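PDB 5BPZ: Anapc5 protein, which is a subunit of the anaphase-promoting complex, the large ubiquitin ligase of the cell cycle, and probably has a structural role in it. Local coordinates for residues K34-V39 with I93-M98. Residues are numbered along the deposited sequence; the frame is centred on the assembly and turned at random.
Sequences KISVLV and IRIKLM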
ATOM      1  N   LYS A  34       4.294   4.420   0.812  1.00 34.33           N
ATOM      2  CA  LYS A  34       3.356   4.710  -0.282  1.00 34.25           C
ATOM      3  C   LYS A  34       2.838   3.412  -0.902  1.00 37.03           C
ATOM      4  O   LYS A  34       1.658   3.338  -1.222  1.00 36.06           O
ATOM      5  CB  LYS A  34       4.004   5.603  -1.358  1.00 38.47           C
ATOM      6  CG  LYS A  34       4.398   6.998  -0.876  1.00 51.24           C
ATOM      7  CD  LYS A  34       3.336   8.051  -1.149  1.00 61.69           C
ATOM      8  CE  LYS A  34       3.923   9.432  -1.345  1.00 74.45           C
ATOM      9  NZ  LYS A  34       4.514   9.986  -0.099  1.00 88.95           N
ATOM     10  N   ILE A  35       3.712   2.382  -1.020  1.00 34.18           N
ATOM     11  CA  ILE A  35       3.390   1.036  -1.530  1.00 33.67           C
ATOM     12  C   ILE A  35       2.370   0.385  -0.590  1.00 34.76           C
ATOM     13  O   ILE A  35       1.366  -0.176  -1.041  1.00 34.79           O
ATOM     14  CB  ILE A  35       4.685   0.182  -1.679  1.00 36.90           C
ATOM     15  CG1 ILE A  35       5.558   0.704  -2.852  1.00 38.36           C
ATOM     16  CG2 ILE A  35       4.360  -1.305  -1.860  1.00 37.31           C
ATOM     17  CD1 ILE A  35       7.058   0.143  -2.876  1.00 39.15           C
ATOM     18  N   SER A  36       2.612   0.517   0.716  1.00 29.31           N
ATOM     19  CA  SER A  36       1.754   0.001   1.781  1.00 27.89           C
ATOM     20  C   SER A  36       0.357   0.643   1.741  1.00 31.68           C
ATOM     21  O   SER A  36      -0.644  -0.029   1.982  1.00 30.65           O
ATOM     22  CB  SER A  36       2.441   0.207   3.124  1.00 28.86           C
ATOM     23  OG  SER A  36       3.712  -0.426   3.103  1.00 33.80           O
ATOM     24  N   VAL A  37       0.292   1.925   1.366  1.00 30.60           N
ATOM     25  CA  VAL A  37      -0.967   2.660   1.197  1.00 30.27           C
ATOM     26  C   VAL A  37      -1.716   2.119  -0.042  1.00 34.74           C
ATOM     27  O   VAL A  37      -2.928   1.912   0.019  1.00 33.76           O
ATOM     28  CB  VAL A  37      -0.756   4.191   1.177  1.00 34.04           C
ATOM     29  CG1 VAL A  37      -2.053   4.921   0.838  1.00 33.62           C
ATOM     30  CG2 VAL A  37      -0.220   4.672   2.526  1.00 34.00           C
ATOM     31  N   LEU A  38      -0.978   1.824  -1.126  1.00 31.83           N
ATOM     32  CA  LEU A  38      -1.538   1.222  -2.340  1.00 32.23           C
ATOM     33  C   LEU A  38      -2.114  -0.153  -2.013  1.00 35.85           C
ATOM     34  O   LEU A  38      -3.220  -0.449  -2.443  1.00 36.85           O
ATOM     35  CB  LEU A  38      -0.484   1.121  -3.464  1.00 33.32           C
ATOM     36  CG  LEU A  38       0.032   2.438  -4.053  1.00 38.96           C
ATOM     37  CD1 LEU A  38       1.220   2.185  -4.960  1.00 40.78           C
ATOM     38  CD2 LEU A  38      -1.078   3.205  -4.822  1.00 39.93           C
ATOM     39  N   VAL A  39      -1.384  -0.970  -1.214  1.00 33.39           N
ATOM     40  CA  VAL A  39      -1.798  -2.302  -0.731  1.00 32.40           C
ATOM     41  C   VAL A  39      -3.104  -2.124   0.076  1.00 35.62           C
ATOM     42  O   VAL A  39      -4.059  -2.875  -0.127  1.00 35.65           O
ATOM     43  CB  VAL A  39      -0.679  -2.978   0.121  1.00 35.58           C
ATOM     44  CG1 VAL A  39      -1.214  -4.162   0.925  1.00 34.85           C
ATOM     45  CG2 VAL A  39       0.505  -3.406  -0.750  1.00 36.28           C
ATOM     46  N   ILE A  93       0.214  -8.937   5.808  1.00 40.51           N
ATOM     47  CA  ILE A  93       0.669 -10.190   5.186  1.00 42.90           C
ATOM     48  C   ILE A  93       1.000  -9.991   3.697  1.00 46.31           C
ATOM     49  O   ILE A  93       1.895 -10.665   3.190  1.00 48.09           O
ATOM     50  CB  ILE A  93      -0.320 -11.391   5.435  1.00 48.97           C
ATOM     51  CG1 ILE A  93      -0.677 -11.586   6.940  1.00 49.82           C
ATOM     52  CG2 ILE A  93       0.169 -12.710   4.810  1.00 53.91           C
ATOM     53  CD1 ILE A  93       0.446 -12.076   7.902  1.00 63.68           C
ATOM     54  N   ARG A  94       0.294  -9.086   2.998  1.00 41.56           N
ATOM     55  CA  ARG A  94       0.573  -8.825   1.580  1.00 42.17           C
ATOM     56  C   ARG A  94       1.972  -8.205   1.416  1.00 44.93           C
ATOM     57  O   ARG A  94       2.700  -8.588   0.500  1.00 46.81           O
ATOM     58  CB  ARG A  94      -0.508  -7.938   0.942  1.00 41.67           C
ATOM     59  CG  ARG A  94      -0.229  -7.574  -0.514  1.00 56.42           C
ATOM     60  CD  ARG A  94      -1.126  -8.315  -1.480  1.00 65.89           C
ATOM     61  NE  ARG A  94      -2.315  -7.527  -1.785  1.00 70.63           N
ATOM     62  CZ  ARG A  94      -2.641  -7.092  -2.997  1.00 84.89           C
ATOM     63  NH1 ARG A  94      -1.890  -7.403  -4.046  1.00 78.13           N
ATOM     64  NH2 ARG A  94      -3.733  -6.366  -3.173  1.00 62.68           N
ATOM     65  N   ILE A  95       2.330  -7.249   2.296  1.00 38.32           N
ATOM     66  CA  ILE A  95       3.646  -6.604   2.298  1.00 37.89           C
ATOM     67  C   ILE A  95       4.686  -7.648   2.689  1.00 43.89           C
ATOM     68  O   ILE A  95       5.682  -7.790   1.984  1.00 45.95           O
ATOM     69  CB  ILE A  95       3.668  -5.321   3.181  1.00 37.58           C
ATOM     70  CG1 ILE A  95       2.795  -4.227   2.535  1.00 35.19           C
ATOM     71  CG2 ILE A  95       5.112  -4.807   3.411  1.00 37.39           C
ATOM     72  CD1 ILE A  95       2.022  -3.413   3.561  1.00 40.91           C
ATOM     73  N   LYS A  96       4.397  -8.442   3.744  1.00 41.70           N
ATOM     74  CA  LYS A  96       5.224  -9.559   4.221  1.00 45.02           C
ATOM     75  C   LYS A  96       5.618 -10.507   3.068  1.00 52.96           C
ATOM     76  O   LYS A  96       6.794 -10.829   2.935  1.00 52.74           O
ATOM     77  CB  LYS A  96       4.463 -10.352   5.307  1.00 49.21           C
ATOM     78  CG  LYS A  96       5.241 -11.535   5.908  1.00 52.96           C
ATOM     79  CD  LYS A  96       4.296 -12.512   6.580  1.00 62.26           C
ATOM     80  CE  LYS A  96       4.674 -12.818   8.008  1.00 74.88           C
ATOM     81  NZ  LYS A  96       5.901 -13.649   8.096  1.00 82.41           N
ATOM     82  N   LEU A  97       4.632 -10.930   2.238  1.00 52.54           N
ATOM     83  CA  LEU A  97       4.848 -11.838   1.106  1.00 56.83           C
ATOM     84  C   LEU A  97       5.643 -11.188  -0.014  1.00 62.38           C
ATOM     85  O   LEU A  97       6.441 -11.861  -0.659  1.00 65.98           O
ATOM     86  CB  LEU A  97       3.520 -12.411   0.579  1.00 58.31           C
ATOM     87  CG  LEU A  97       2.770 -13.343   1.536  1.00 64.45           C
ATOM     88  CD1 LEU A  97       1.304 -13.427   1.175  1.00 64.57           C
ATOM     89  CD2 LEU A  97       3.410 -14.725   1.606  1.00 70.31           C
ATOM     90  N   MET A  98       5.427  -9.882  -0.242  1.00 56.67           N
ATOM     91  CA  MET A  98       6.159  -9.107  -1.240  1.00 56.87           C
ATOM     92  C   MET A  98       7.633  -8.993  -0.822  1.00 60.70           C
ATOM     93  O   MET A  98       8.518  -9.227  -1.642  1.00 63.50           O
ATOM     94  CB  MET A  98       5.537  -7.719  -1.379  1.00 56.07           C
ATOM     95  CG  MET A  98       5.050  -7.429  -2.756  1.00 61.55           C
ATOM     96  SD  MET A  98       3.961  -6.004  -2.771  1.00 62.72           S
ATOM     97  CE  MET A  98       5.103  -4.755  -2.977  1.00 58.87           C
TER
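Ser36 and Ile95 mark the tight part of the meeting between helix 32-46 and helix 85-99: the methyl CD1 of Ile95 lies 3.5 Å from Ser36 OG, and the two CA atoms are 6.9 Å apart. A small serine suits this spot because it lets the isoleucine reach close to the opposite backbone; turned beside its own backbone N (chi1 -57°), its hydroxyl is hydrogen-bonded to the carbonyl of Pro32 one turn earlier. Leu73 touches both residues from helix 73-83. Next to them Val39 splits its branches, CG2 resting 4.1 Å from Ile95 CG1 while CG1 presses on the aliphatic stem of Arg94, 3.8 Å from Arg94 CG. At the other flank Met98, its flexible chain bent at chi3 (88°), brings the methyl CE to 3.7 Å from Ile35 CG2, and helix 146-164 adds Leu152 against Ile35 and Leu156 against Met98. The segment axes approach to 10.3 Å, with 126° between their N-to-C directions. Only the Arg94 side is partly open to solvent: its stem is still packed against Val39 and Phe109, while the guanidinium runs on to a salt bridge with Glu43. Cohesion thus comes mainly from buried apolar side chains, with the charged tie at the margin.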